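CghA (Chaetomium globosum, PDB 6KBC) belongs to the Diels-Alderase family of two-domain, calycin-like beta proteins and binds the small molecule WK1 in a pocket. Local coordinates at residues G313-L327 with W339-P353. Residues are numbered along the deposited sequence; the frame is centred on the assembly and turned at random.
Sequences GLVAKYRDKNVGYRL and WSFDLRHHQAWWAKP. With WK1 ((2S)-3-[(2S,4E)-4-[[(1R,2S,4aR,6S,8R,8aS)-2-[(E)-but-2-en-2-yl]-6,8-dimethyl-1,2,4a,5,6,7,8,8a-octahydronaphthalen-1-yl]-oxidanyl-methylidene]-3,5-bis(oxidanylidene)pyrrolidin-2-yl]-2-methyl-2-oxidanyl-propanoic acid), chain B.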
ATOM      1  N   GLY A 313      -2.961 -14.025 -17.892  1.00 28.67           N
ATOM      2  CA  GLY A 313      -2.178 -13.352 -16.876  1.00 25.16           C
ATOM      3  C   GLY A 313      -0.774 -13.897 -16.819  1.00 23.76           C
ATOM      4  O   GLY A 313      -0.565 -15.109 -16.964  1.00 23.26           O
ATOM      5  N   LEU A 314       0.194 -13.008 -16.614  1.00 21.62           N
ATOM      6  CA  LEU A 314       1.562 -13.431 -16.353  1.00 24.57           C
ATOM      7  C   LEU A 314       1.611 -14.306 -15.106  1.00 23.80           C
ATOM      8  O   LEU A 314       0.944 -14.024 -14.105  1.00 21.11           O
ATOM      9  CB  LEU A 314       2.457 -12.215 -16.151  1.00 21.52           C
ATOM     10  CG  LEU A 314       2.565 -11.216 -17.304  1.00 22.96           C
ATOM     11  CD1 LEU A 314       3.368  -9.998 -16.816  1.00 26.45           C
ATOM     12  CD2 LEU A 314       3.182 -11.840 -18.569  1.00 27.47           C
ATOM     13  N   VAL A 315       2.428 -15.347 -15.154  1.00 21.67           N
ATOM     14  CA  VAL A 315       2.591 -16.254 -14.022  1.00 22.50           C
ATOM     15  C   VAL A 315       3.665 -15.692 -13.094  1.00 22.04           C
ATOM     16  O   VAL A 315       4.779 -15.387 -13.537  1.00 23.46           O
ATOM     17  CB  VAL A 315       2.964 -17.666 -14.511  1.00 24.09           C
ATOM     18  CG1 VAL A 315       2.952 -18.641 -13.351  1.00 23.04           C
ATOM     19  CG2 VAL A 315       2.002 -18.115 -15.602  1.00 23.17           C
ATOM     20  N   ALA A 316       3.333 -15.533 -11.811  1.00 19.47           N
ATOM     21  CA  ALA A 316       4.339 -15.133 -10.837  1.00 18.67           C
ATOM     22  C   ALA A 316       5.433 -16.201 -10.739  1.00 23.69           C
ATOM     23  O   ALA A 316       5.241 -17.349 -11.131  1.00 20.85           O
ATOM     24  CB  ALA A 316       3.703 -14.890  -9.466  1.00 20.53           C
ATOM     25  N   LYS A 317       6.598 -15.793 -10.221  1.00 21.82           N
ATOM     26  CA  LYS A 317       7.848 -16.525 -10.397  1.00 29.68           C
ATOM     27  C   LYS A 317       8.264 -17.302  -9.164  1.00 27.79           C
ATOM     28  O   LYS A 317       9.207 -18.088  -9.251  1.00 28.46           O
ATOM     29  CB  LYS A 317       9.016 -15.576 -10.720  1.00 26.86           C
ATOM     30  CG  LYS A 317       8.868 -14.715 -11.970  1.00 37.06           C
ATOM     31  CD  LYS A 317       8.715 -15.548 -13.209  1.00 37.25           C
ATOM     32  CE  LYS A 317       9.039 -14.728 -14.451  1.00 41.17           C
ATOM     33  NZ  LYS A 317       8.812 -15.539 -15.679  1.00 35.06           N
ATOM     34  N   TYR A 318       7.646 -17.053  -8.013  1.00 23.43           N
ATOM     35  CA  TYR A 318       8.216 -17.561  -6.774  1.00 25.43           C
ATOM     36  C   TYR A 318       7.346 -18.664  -6.197  1.00 23.22           C
ATOM     37  O   TYR A 318       7.096 -19.646  -6.892  1.00 24.59           O
ATOM     38  CB  TYR A 318       8.439 -16.405  -5.806  1.00 26.25           C
ATOM     39  CG  TYR A 318       9.450 -15.419  -6.347  1.00 26.46           C
ATOM     40  CD1 TYR A 318      10.811 -15.731  -6.337  1.00 28.76           C
ATOM     41  CD2 TYR A 318       9.056 -14.186  -6.862  1.00 30.53           C
ATOM     42  CE1 TYR A 318      11.757 -14.845  -6.829  1.00 31.38           C
ATOM     43  CE2 TYR A 318       9.999 -13.286  -7.363  1.00 33.69           C
ATOM     44  CZ  TYR A 318      11.349 -13.631  -7.345  1.00 34.86           C
ATOM     45  OH  TYR A 318      12.288 -12.752  -7.837  1.00 36.50           O
ATOM     46  N   ARG A 319       6.885 -18.543  -4.952  1.00 22.82           N
ATOM     47  CA  ARG A 319       6.190 -19.677  -4.343  1.00 24.18           C
ATOM     48  C   ARG A 319       4.921 -20.027  -5.113  1.00 22.55           C
ATOM     49  O   ARG A 319       4.702 -21.186  -5.489  1.00 23.22           O
ATOM     50  CB  ARG A 319       5.856 -19.394  -2.878  1.00 21.59           C
ATOM     51  CG  ARG A 319       5.236 -20.613  -2.199  1.00 19.91           C
ATOM     52  CD  ARG A 319       4.648 -20.280  -0.843  1.00 23.05           C
ATOM     53  NE  ARG A 319       3.493 -19.390  -0.976  1.00 22.86           N
ATOM     54  CZ  ARG A 319       3.121 -18.516  -0.051  1.00 25.06           C
ATOM     55  NH1 ARG A 319       3.825 -18.398   1.069  1.00 25.28           N
ATOM     56  NH2 ARG A 319       2.058 -17.743  -0.257  1.00 22.79           N
ATOM     57  N   ASP A 320       4.071 -19.040  -5.350  1.00 19.79           N
ATOM     58  CA  ASP A 320       2.783 -19.251  -5.995  1.00 21.25           C
ATOM     59  C   ASP A 320       2.895 -18.846  -7.449  1.00 22.21           C
ATOM     60  O   ASP A 320       3.237 -17.702  -7.756  1.00 23.35           O
ATOM     61  CB  ASP A 320       1.683 -18.443  -5.307  1.00 21.86           C
ATOM     62  CG  ASP A 320       1.631 -18.717  -3.828  1.00 23.41           C
ATOM     63  OD1 ASP A 320       1.837 -19.898  -3.456  1.00 22.24           O
ATOM     64  OD2 ASP A 320       1.377 -17.773  -3.051  1.00 22.49           O
ATOM     65  N   LYS A 321       2.558 -19.768  -8.332  1.00 21.42           N
ATOM     66  CA  LYS A 321       2.609 -19.532  -9.769  1.00 20.98           C
ATOM     67  C   LYS A 321       1.275 -18.977 -10.254  1.00 23.25           C
ATOM     68  O   LYS A 321       0.641 -19.516 -11.169  1.00 21.63           O
ATOM     69  CB  LYS A 321       2.959 -20.844 -10.470  1.00 24.18           C
ATOM     70  CG  LYS A 321       4.288 -21.484 -10.011  1.00 25.18           C
ATOM     71  CD  LYS A 321       5.406 -20.461  -9.869  1.00 27.40           C
ATOM     72  CE  LYS A 321       6.784 -21.120  -9.650  1.00 28.36           C
ATOM     73  NZ  LYS A 321       6.737 -21.961  -8.440  1.00 29.06           N
ATOM     74  N   ASN A 322       0.798 -17.908  -9.608  1.00 18.45           N
ATOM     75  CA  ASN A 322      -0.538 -17.412  -9.901  1.00 21.21           C
ATOM     76  C   ASN A 322      -0.524 -16.421 -11.067  1.00 21.79           C
ATOM     77  O   ASN A 322       0.456 -15.712 -11.308  1.00 20.70           O
ATOM     78  CB  ASN A 322      -1.172 -16.759  -8.661  1.00 19.32           C
ATOM     79  CG  ASN A 322      -0.390 -15.566  -8.159  1.00 21.41           C
ATOM     80  OD1 ASN A 322       0.827 -15.647  -7.962  1.00 19.52           O
ATOM     81  ND2 ASN A 322      -1.093 -14.448  -7.920  1.00 19.13           N
ATOM     82  N   VAL A 323      -1.636 -16.394 -11.810  1.00 18.54           N
ATOM     83  CA  VAL A 323      -1.769 -15.452 -12.911  1.00 19.70           C
ATOM     84  C   VAL A 323      -2.491 -14.195 -12.464  1.00 20.00           C
ATOM     85  O   VAL A 323      -2.669 -13.270 -13.262  1.00 19.65           O
ATOM     86  CB  VAL A 323      -2.492 -16.126 -14.095  1.00 20.53           C
ATOM     87  CG1 VAL A 323      -1.648 -17.372 -14.603  1.00 22.40           C
ATOM     88  CG2 VAL A 323      -3.882 -16.549 -13.702  1.00 21.85           C
ATOM     89  N   GLY A 324      -2.899 -14.128 -11.206  1.00 19.09           N
ATOM     90  CA  GLY A 324      -3.627 -12.972 -10.715  1.00 19.51           C
ATOM     91  C   GLY A 324      -4.359 -13.342  -9.441  1.00 19.97           C
ATOM     92  O   GLY A 324      -4.082 -14.368  -8.826  1.00 18.28           O
ATOM     93  N   TYR A 325      -5.296 -12.488  -9.078  1.00 17.28           N
ATOM     94  CA  TYR A 325      -6.085 -12.677  -7.876  1.00 17.89           C
ATOM     95  C   TYR A 325      -7.537 -12.404  -8.207  1.00 19.39           C
ATOM     96  O   TYR A 325      -7.845 -11.499  -8.992  1.00 20.51           O
ATOM     97  CB  TYR A 325      -5.646 -11.725  -6.756  1.00 17.15           C
ATOM     98  CG  TYR A 325      -4.667 -12.307  -5.762  1.00 20.08           C
ATOM     99  CD1 TYR A 325      -5.118 -13.024  -4.657  1.00 18.89           C
ATOM    100  CD2 TYR A 325      -3.294 -12.098  -5.901  1.00 18.92           C
ATOM    101  CE1 TYR A 325      -4.219 -13.554  -3.731  1.00 19.09           C
ATOM    102  CE2 TYR A 325      -2.394 -12.602  -4.987  1.00 18.69           C
ATOM    103  CZ  TYR A 325      -2.867 -13.325  -3.895  1.00 20.10           C
ATOM    104  OH  TYR A 325      -1.973 -13.836  -2.977  1.00 22.51           O
ATOM    105  N   ARG A 326      -8.425 -13.166  -7.593  1.00 18.89           N
ATOM    106  CA  ARG A 326      -9.838 -12.834  -7.570  1.00 20.56           C
ATOM    107  C   ARG A 326     -10.131 -12.128  -6.259  1.00 22.35           C
ATOM    108  O   ARG A 326      -9.659 -12.563  -5.205  1.00 19.74           O
ATOM    109  CB  ARG A 326     -10.703 -14.086  -7.713  1.00 21.42           C
ATOM    110  CG  ARG A 326     -12.204 -13.820  -7.572  1.00 23.26           C
ATOM    111  CD  ARG A 326     -12.978 -15.015  -8.135  1.00 27.00           C
ATOM    112  NE  ARG A 326     -12.682 -15.145  -9.558  1.00 27.25           N
ATOM    113  CZ  ARG A 326     -12.718 -16.278 -10.251  1.00 32.69           C
ATOM    114  NH1 ARG A 326     -13.070 -17.416  -9.665  1.00 32.50           N
ATOM    115  NH2 ARG A 326     -12.405 -16.266 -11.543  1.00 27.32           N
ATOM    116  N   LEU A 327     -10.870 -11.015  -6.335  1.00 20.22           N
ATOM    117  CA  LEU A 327     -11.366 -10.289  -5.172  1.00 20.77           C
ATOM    118  C   LEU A 327     -12.878 -10.366  -5.180  1.00 22.64           C
ATOM    119  O   LEU A 327     -13.525  -9.859  -6.106  1.00 22.19           O
ATOM    120  CB  LEU A 327     -10.961  -8.810  -5.189  1.00 22.96           C
ATOM    121  CG  LEU A 327      -9.484  -8.468  -5.152  1.00 22.18           C
ATOM    122  CD1 LEU A 327      -9.347  -6.935  -5.080  1.00 19.31           C
ATOM    123  CD2 LEU A 327      -8.830  -9.155  -3.972  1.00 22.20           C
ATOM    124  N   TRP A 339     -19.652  -8.342  -5.122  1.00 18.69           N
ATOM    125  CA  TRP A 339     -18.930  -7.966  -6.320  1.00 21.33           C
ATOM    126  C   TRP A 339     -17.724  -8.883  -6.448  1.00 24.86           C
ATOM    127  O   TRP A 339     -17.075  -9.205  -5.448  1.00 24.41           O
ATOM    128  CB  TRP A 339     -18.492  -6.516  -6.265  1.00 18.05           C
ATOM    129  CG  TRP A 339     -19.615  -5.555  -6.011  1.00 22.55           C
ATOM    130  CD1 TRP A 339     -20.304  -4.823  -6.946  1.00 24.30           C
ATOM    131  CD2 TRP A 339     -20.173  -5.207  -4.740  1.00 24.20           C
ATOM    132  NE1 TRP A 339     -21.261  -4.044  -6.327  1.00 22.28           N
ATOM    133  CE2 TRP A 339     -21.190  -4.248  -4.973  1.00 28.72           C
ATOM    134  CE3 TRP A 339     -19.906  -5.601  -3.423  1.00 23.27           C
ATOM    135  CZ2 TRP A 339     -21.945  -3.693  -3.939  1.00 26.55           C
ATOM    136  CZ3 TRP A 339     -20.645  -5.022  -2.395  1.00 24.71           C
ATOM    137  CH2 TRP A 339     -21.659  -4.093  -2.663  1.00 24.29           C
ATOM    138  N   SER A 340     -17.438  -9.314  -7.668  1.00 21.15           N
ATOM    139  CA  SER A 340     -16.289 -10.172  -7.927  1.00 22.67           C
ATOM    140  C   SER A 340     -15.464  -9.553  -9.034  1.00 22.93           C
ATOM    141  O   SER A 340     -16.011  -9.145 -10.067  1.00 22.49           O
ATOM    142  CB  SER A 340     -16.719 -11.589  -8.327  1.00 22.90           C
ATOM    143  OG  SER A 340     -15.601 -12.446  -8.249  1.00 24.76           O
ATOM    144  N   PHE A 341     -14.159  -9.457  -8.811  1.00 19.37           N
ATOM    145  CA  PHE A 341     -13.252  -8.912  -9.801  1.00 20.37           C
ATOM    146  C   PHE A 341     -12.091  -9.862  -9.982  1.00 20.00           C
ATOM    147  O   PHE A 341     -11.570 -10.421  -9.010  1.00 20.30           O
ATOM    148  CB  PHE A 341     -12.716  -7.523  -9.406  1.00 19.69           C
ATOM    149  CG  PHE A 341     -13.797  -6.533  -9.124  1.00 22.07           C
ATOM    150  CD1 PHE A 341     -14.353  -5.785 -10.158  1.00 22.39           C
ATOM    151  CD2 PHE A 341     -14.285  -6.371  -7.839  1.00 22.55           C
ATOM    152  CE1 PHE A 341     -15.366  -4.852  -9.897  1.00 23.88           C
ATOM    153  CE2 PHE A 341     -15.297  -5.450  -7.581  1.00 21.75           C
ATOM    154  CZ  PHE A 341     -15.837  -4.708  -8.618  1.00 21.33           C
ATOM    155  N   ASP A 342     -11.680 -10.026 -11.225  1.00 21.29           N
ATOM    156  CA  ASP A 342     -10.457 -10.744 -11.530  1.00 24.20           C
ATOM    157  C   ASP A 342      -9.389  -9.721 -11.844  1.00 22.99           C
ATOM    158  O   ASP A 342      -9.601  -8.824 -12.675  1.00 20.83           O
ATOM    159  CB  ASP A 342     -10.661 -11.715 -12.692  1.00 22.47           C
ATOM    160  CG  ASP A 342     -11.374 -12.985 -12.248  1.00 27.77           C
ATOM    161  OD1 ASP A 342     -11.719 -13.089 -11.042  1.00 24.84           O
ATOM    162  OD2 ASP A 342     -11.555 -13.885 -13.081  1.00 30.45           O
ATOM    163  N   LEU A 343      -8.271  -9.826 -11.153  1.00 16.10           N
ATOM    164  CA  LEU A 343      -7.143  -8.926 -11.337  1.00 19.34           C
ATOM    165  C   LEU A 343      -6.034  -9.775 -11.931  1.00 22.31           C
ATOM    166  O   LEU A 343      -5.393 -10.551 -11.216  1.00 19.60           O
ATOM    167  CB  LEU A 343      -6.720  -8.298 -10.019  1.00 18.08           C
ATOM    168  CG  LEU A 343      -7.562  -7.105  -9.543  1.00 21.93           C
ATOM    169  CD1 LEU A 343      -8.985  -7.499  -9.268  1.00 22.90           C
ATOM    170  CD2 LEU A 343      -6.925  -6.600  -8.288  1.00 25.61           C
ATOM    171  N   ARG A 344      -5.817  -9.658 -13.234  1.00 19.11           N
ATOM    172  CA  ARG A 344      -4.895 -10.561 -13.908  1.00 20.87           C
ATOM    173  C   ARG A 344      -3.602  -9.836 -14.213  1.00 21.15           C
ATOM    174  O   ARG A 344      -3.617  -8.689 -14.670  1.00 19.25           O
ATOM    175  CB  ARG A 344      -5.526 -11.164 -15.169  1.00 20.04           C
ATOM    176  CG  ARG A 344      -6.712 -12.032 -14.782  1.00 22.88           C
ATOM    177  CD  ARG A 344      -7.436 -12.631 -15.977  1.00 23.80           C
ATOM    178  NE  ARG A 344      -8.514 -13.495 -15.512  1.00 21.25           N
ATOM    179  CZ  ARG A 344      -8.354 -14.776 -15.191  1.00 26.83           C
ATOM    180  NH1 ARG A 344      -7.151 -15.346 -15.285  1.00 22.20           N
ATOM    181  NH2 ARG A 344      -9.395 -15.484 -14.769  1.00 25.27           N
ATOM    182  N   HIS A 345      -2.485 -10.518 -13.936  1.00 19.59           N
ATOM    183  CA  HIS A 345      -1.155  -9.951 -14.106  1.00 19.70           C
ATOM    184  C   HIS A 345      -0.930  -9.543 -15.553  1.00 22.99           C
ATOM    185  O   HIS A 345      -0.880 -10.401 -16.443  1.00 20.97           O
ATOM    186  CB  HIS A 345      -0.089 -10.963 -13.697  1.00 20.25           C
ATOM    187  CG  HIS A 345      -0.166 -11.364 -12.253  1.00 19.11           C
ATOM    188  ND1 HIS A 345       0.309 -12.573 -11.792  1.00 18.69           N
ATOM    189  CD2 HIS A 345      -0.649 -10.707 -11.171  1.00 19.66           C
ATOM    190  CE1 HIS A 345       0.111 -12.651 -10.488  1.00 20.18           C
ATOM    191  NE2 HIS A 345      -0.455 -11.524 -10.082  1.00 20.60           N
ATOM    192  N   HIS A 346      -0.780  -8.241 -15.781  1.00 21.91           N
ATOM    193  CA  HIS A 346      -0.580  -7.697 -17.113  1.00 21.46           C
ATOM    194  C   HIS A 346       0.867  -7.324 -17.376  1.00 22.82           C
ATOM    195  O   HIS A 346       1.389  -7.610 -18.451  1.00 23.35           O
ATOM    196  CB  HIS A 346      -1.475  -6.470 -17.328  1.00 24.62           C
ATOM    197  CG  HIS A 346      -1.298  -5.846 -18.674  1.00 24.69           C
ATOM    198  ND1 HIS A 346      -1.859  -6.377 -19.816  1.00 27.07           N
ATOM    199  CD2 HIS A 346      -0.590  -4.759 -19.068  1.00 25.66           C
ATOM    200  CE1 HIS A 346      -1.511  -5.637 -20.855  1.00 30.41           C
ATOM    201  NE2 HIS A 346      -0.746  -4.646 -20.427  1.00 29.87           N
ATOM    202  N   GLN A 347       1.534  -6.714 -16.408  1.00 20.98           N
ATOM    203  CA  GLN A 347       2.921  -6.320 -16.571  1.00 23.26           C
ATOM    204  C   GLN A 347       3.659  -6.648 -15.296  1.00 20.92           C
ATOM    205  O   GLN A 347       3.214  -6.264 -14.211  1.00 20.77           O
ATOM    206  CB  GLN A 347       3.073  -4.815 -16.880  1.00 22.81           C
ATOM    207  CG  GLN A 347       4.528  -4.424 -17.089  1.00 22.59           C
ATOM    208  CD  GLN A 347       4.731  -2.931 -17.334  1.00 28.71           C
ATOM    209  OE1 GLN A 347       3.771  -2.162 -17.471  1.00 23.41           O
ATOM    210  NE2 GLN A 347       5.995  -2.517 -17.376  1.00 26.51           N
ATOM    211  N   ALA A 348       4.790  -7.328 -15.439  1.00 21.81           N
ATOM    212  CA  ALA A 348       5.663  -7.619 -14.310  1.00 25.05           C
ATOM    213  C   ALA A 348       6.384  -6.344 -13.902  1.00 26.15           C
ATOM    214  O   ALA A 348       7.184  -5.802 -14.664  1.00 26.43           O
ATOM    215  CB  ALA A 348       6.669  -8.702 -14.685  1.00 22.66           C
ATOM    216  N   TRP A 349       6.106  -5.871 -12.698  1.00 24.71           N
ATOM    217  CA  TRP A 349       6.605  -4.581 -12.251  1.00 23.70           C
ATOM    218  C   TRP A 349       7.896  -4.736 -11.455  1.00 28.68           C
ATOM    219  O   TRP A 349       8.931  -4.157 -11.804  1.00 27.25           O
ATOM    220  CB  TRP A 349       5.504  -3.918 -11.424  1.00 20.18           C
ATOM    221  CG  TRP A 349       5.760  -2.503 -10.996  1.00 22.83           C
ATOM    222  CD1 TRP A 349       6.915  -1.783 -11.125  1.00 22.20           C
ATOM    223  CD2 TRP A 349       4.826  -1.655 -10.333  1.00 22.13           C
ATOM    224  NE1 TRP A 349       6.744  -0.518 -10.593  1.00 24.29           N
ATOM    225  CE2 TRP A 349       5.471  -0.418 -10.097  1.00 24.06           C
ATOM    226  CE3 TRP A 349       3.501  -1.816  -9.916  1.00 22.48           C
ATOM    227  CZ2 TRP A 349       4.836   0.643  -9.464  1.00 24.59           C
ATOM    228  CZ3 TRP A 349       2.870  -0.753  -9.279  1.00 22.07           C
ATOM    229  CH2 TRP A 349       3.541   0.453  -9.057  1.00 24.13           C
ATOM    230  N   TRP A 350       7.845  -5.509 -10.374  1.00 24.23           N
ATOM    231  CA  TRP A 350       9.035  -5.869  -9.626  1.00 23.79           C
ATOM    232  C   TRP A 350       8.913  -7.329  -9.225  1.00 25.36           C
ATOM    233  O   TRP A 350       7.825  -7.908  -9.239  1.00 24.80           O
ATOM    234  CB  TRP A 350       9.247  -4.955  -8.401  1.00 23.04           C
ATOM    235  CG  TRP A 350       8.296  -5.176  -7.257  1.00 23.32           C
ATOM    236  CD1 TRP A 350       8.360  -6.158  -6.298  1.00 25.65           C
ATOM    237  CD2 TRP A 350       7.162  -4.372  -6.931  1.00 24.76           C
ATOM    238  NE1 TRP A 350       7.325  -6.012  -5.403  1.00 24.46           N
ATOM    239  CE2 TRP A 350       6.571  -4.929  -5.773  1.00 23.36           C
ATOM    240  CE3 TRP A 350       6.586  -3.231  -7.507  1.00 24.03           C
ATOM    241  CZ2 TRP A 350       5.433  -4.392  -5.187  1.00 24.68           C
ATOM    242  CZ3 TRP A 350       5.447  -2.696  -6.919  1.00 23.80           C
ATOM    243  CH2 TRP A 350       4.884  -3.279  -5.769  1.00 24.21           C
ATOM    244  N   ALA A 351      10.052  -7.928  -8.910  1.00 23.79           N
ATOM    245  CA  ALA A 351      10.091  -9.322  -8.475  1.00 25.70           C
ATOM    246  C   ALA A 351      11.403  -9.516  -7.751  1.00 30.05           C
ATOM    247  O   ALA A 351      12.468  -9.347  -8.355  1.00 28.43           O
ATOM    248  CB  ALA A 351       9.977 -10.283  -9.656  1.00 23.33           C
ATOM    249  N   LYS A 352      11.337  -9.821  -6.463  1.00 27.36           N
ATOM    250  CA  LYS A 352      12.554 -10.061  -5.716  1.00 31.81           C
ATOM    251  C   LYS A 352      12.332 -11.189  -4.720  1.00 30.41           C
ATOM    252  O   LYS A 352      11.219 -11.356  -4.198  1.00 26.72           O
ATOM    253  CB  LYS A 352      13.019  -8.793  -4.990  1.00 32.74           C
ATOM    254  CG  LYS A 352      12.078  -8.295  -3.936  1.00 35.46           C
ATOM    255  CD  LYS A 352      12.655  -7.045  -3.264  1.00 39.14           C
ATOM    256  CE  LYS A 352      11.716  -6.545  -2.187  1.00 44.93           C
ATOM    257  NZ  LYS A 352      12.222  -5.325  -1.489  1.00 42.94           N
ATOM    258  N   PRO A 353      13.367 -11.984  -4.450  1.00 30.97           N
ATOM    259  CA  PRO A 353      13.233 -13.079  -3.480  1.00 26.97           C
ATOM    260  C   PRO A 353      13.026 -12.557  -2.072  1.00 28.84           C
ATOM    261  O   PRO A 353      13.564 -11.516  -1.690  1.00 30.81           O
ATOM    262  CB  PRO A 353      14.576 -13.822  -3.588  1.00 31.27           C
ATOM    263  CG  PRO A 353      15.162 -13.409  -4.899  1.00 39.49           C
ATOM    264  CD  PRO A 353      14.680 -11.989  -5.121  1.00 33.13           C
TER
HETATM  265  O   WK1 B 501      11.867  -2.905  -2.172  1.00 42.02           O
HETATM  266  C17 WK1 B 501      10.824  -2.517  -2.631  1.00 40.34           C
HETATM  267  O1  WK1 B 501      10.771  -1.667  -3.474  1.00 35.21           O
HETATM  268  C19 WK1 B 501       9.549  -3.095  -2.168  1.00 35.90           C
HETATM  269  O2  WK1 B 501       9.730  -4.161  -1.299  1.00 39.32           O
HETATM  270  C18 WK1 B 501       8.815  -3.654  -3.347  1.00 35.48           C
HETATM  271  C20 WK1 B 501       8.881  -1.951  -1.457  1.00 35.40           C
HETATM  272  C22 WK1 B 501       7.443  -2.214  -1.259  1.00 33.71           C
HETATM  273  N   WK1 B 501       6.615  -1.137  -0.749  1.00 34.23           N
HETATM  274  C21 WK1 B 501       5.825  -1.602   0.213  1.00 36.07           C
HETATM  275  O5  WK1 B 501       4.952  -0.842   0.832  1.00 32.29           O
HETATM  276  C23 WK1 B 501       7.073  -3.319  -0.404  1.00 41.42           C
HETATM  277  O4  WK1 B 501       7.572  -4.537  -0.463  1.00 36.88           O
HETATM  278  C24 WK1 B 501       6.043  -3.021   0.529  1.00 39.24           C
HETATM  279  C16 WK1 B 501       5.430  -3.928   1.494  1.00 39.12           C
HETATM  280  O3  WK1 B 501       5.840  -5.137   1.512  1.00 41.47           O
HETATM  281  C9  WK1 B 501       4.287  -3.492   2.310  1.00 38.30           C
HETATM  282  C8  WK1 B 501       3.121  -3.750   1.315  1.00 36.98           C
HETATM  283  C12 WK1 B 501       3.318  -3.430  -0.152  1.00 35.88           C
HETATM  284  C13 WK1 B 501       2.935  -2.293  -0.690  1.00 34.46           C
HETATM  285  C90 WK1 B 501       3.150  -2.005  -2.136  1.00 36.67           C
HETATM  286  C14 WK1 B 501       3.971  -4.423  -1.045  1.00 41.16           C
HETATM  287  C7  WK1 B 501       2.665  -5.177   1.347  1.00 39.80           C
HETATM  288  C6  WK1 B 501       2.351  -5.713   2.496  1.00 38.20           C
HETATM  289  C3  WK1 B 501       2.742  -4.957   3.726  1.00 38.41           C
HETATM  290  C4  WK1 B 501       4.084  -4.267   3.605  1.00 40.09           C
HETATM  291  C5  WK1 B 501       4.201  -3.319   4.783  1.00 43.32           C
HETATM  292  C11 WK1 B 501       5.578  -2.738   4.841  1.00 41.11           C
HETATM  293  C2  WK1 B 501       2.595  -5.687   5.036  1.00 38.30           C
HETATM  294  C1  WK1 B 501       2.500  -4.612   6.072  1.00 38.08           C
HETATM  295  C10 WK1 B 501       2.132  -5.082   7.441  1.00 40.88           C
HETATM  296  C   WK1 B 501       3.830  -3.924   6.122  1.00 40.47           C
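His345 and Leu314 meet where loop 313-323 lies against strand 339-346. His345 ND1 donates to Leu314 O at 2.8 Å, with that oxygen in the ring plane, while NE2 bonds to Glu390; imidazole suits the place because both ring nitrogens find partners. Gly324, lacking a side chain, can lay its CA over one ring face, 3.7 Å from the centroid (CH-pi), and 3.0 Å from Leu343 O. Asn322 sets its amide nearly perpendicular to the imidazole, 83° between planes; its ND2 donates to Gly324 O, and Glu390 holds the amide too.

Farther along, Arg326 and Asp342 run side by side. With CG anti to the backbone N (chi1 175°) and a bend at chi3, Arg326 approaches side-on, NE to Asp342 OD1 at 2.7 Å and NH2 to Asp342 OD2 at 3.0 Å, both on syn lone pairs. Arg344, whose NH1 bonds to Asp310 O, adds NH2 to Asp342 OD2 from above the carboxylate plane; the acid probably offsets both arginines. On the opposite, buried face, apolar Leu327 CD1 meets Leu343 CD2 at 4.0 Å.

Beyond Gln347, the flat Tyr318 ring touches Ala351 and Pro353. The pairing is an antiparallel beta hairpin, 324-330 with 338-346, of the calycin-like C-terminal domain; strand 348-353 brings Trp350 and Lys352, whose NZ donates to WK1 O and O2, to the ligand pocket.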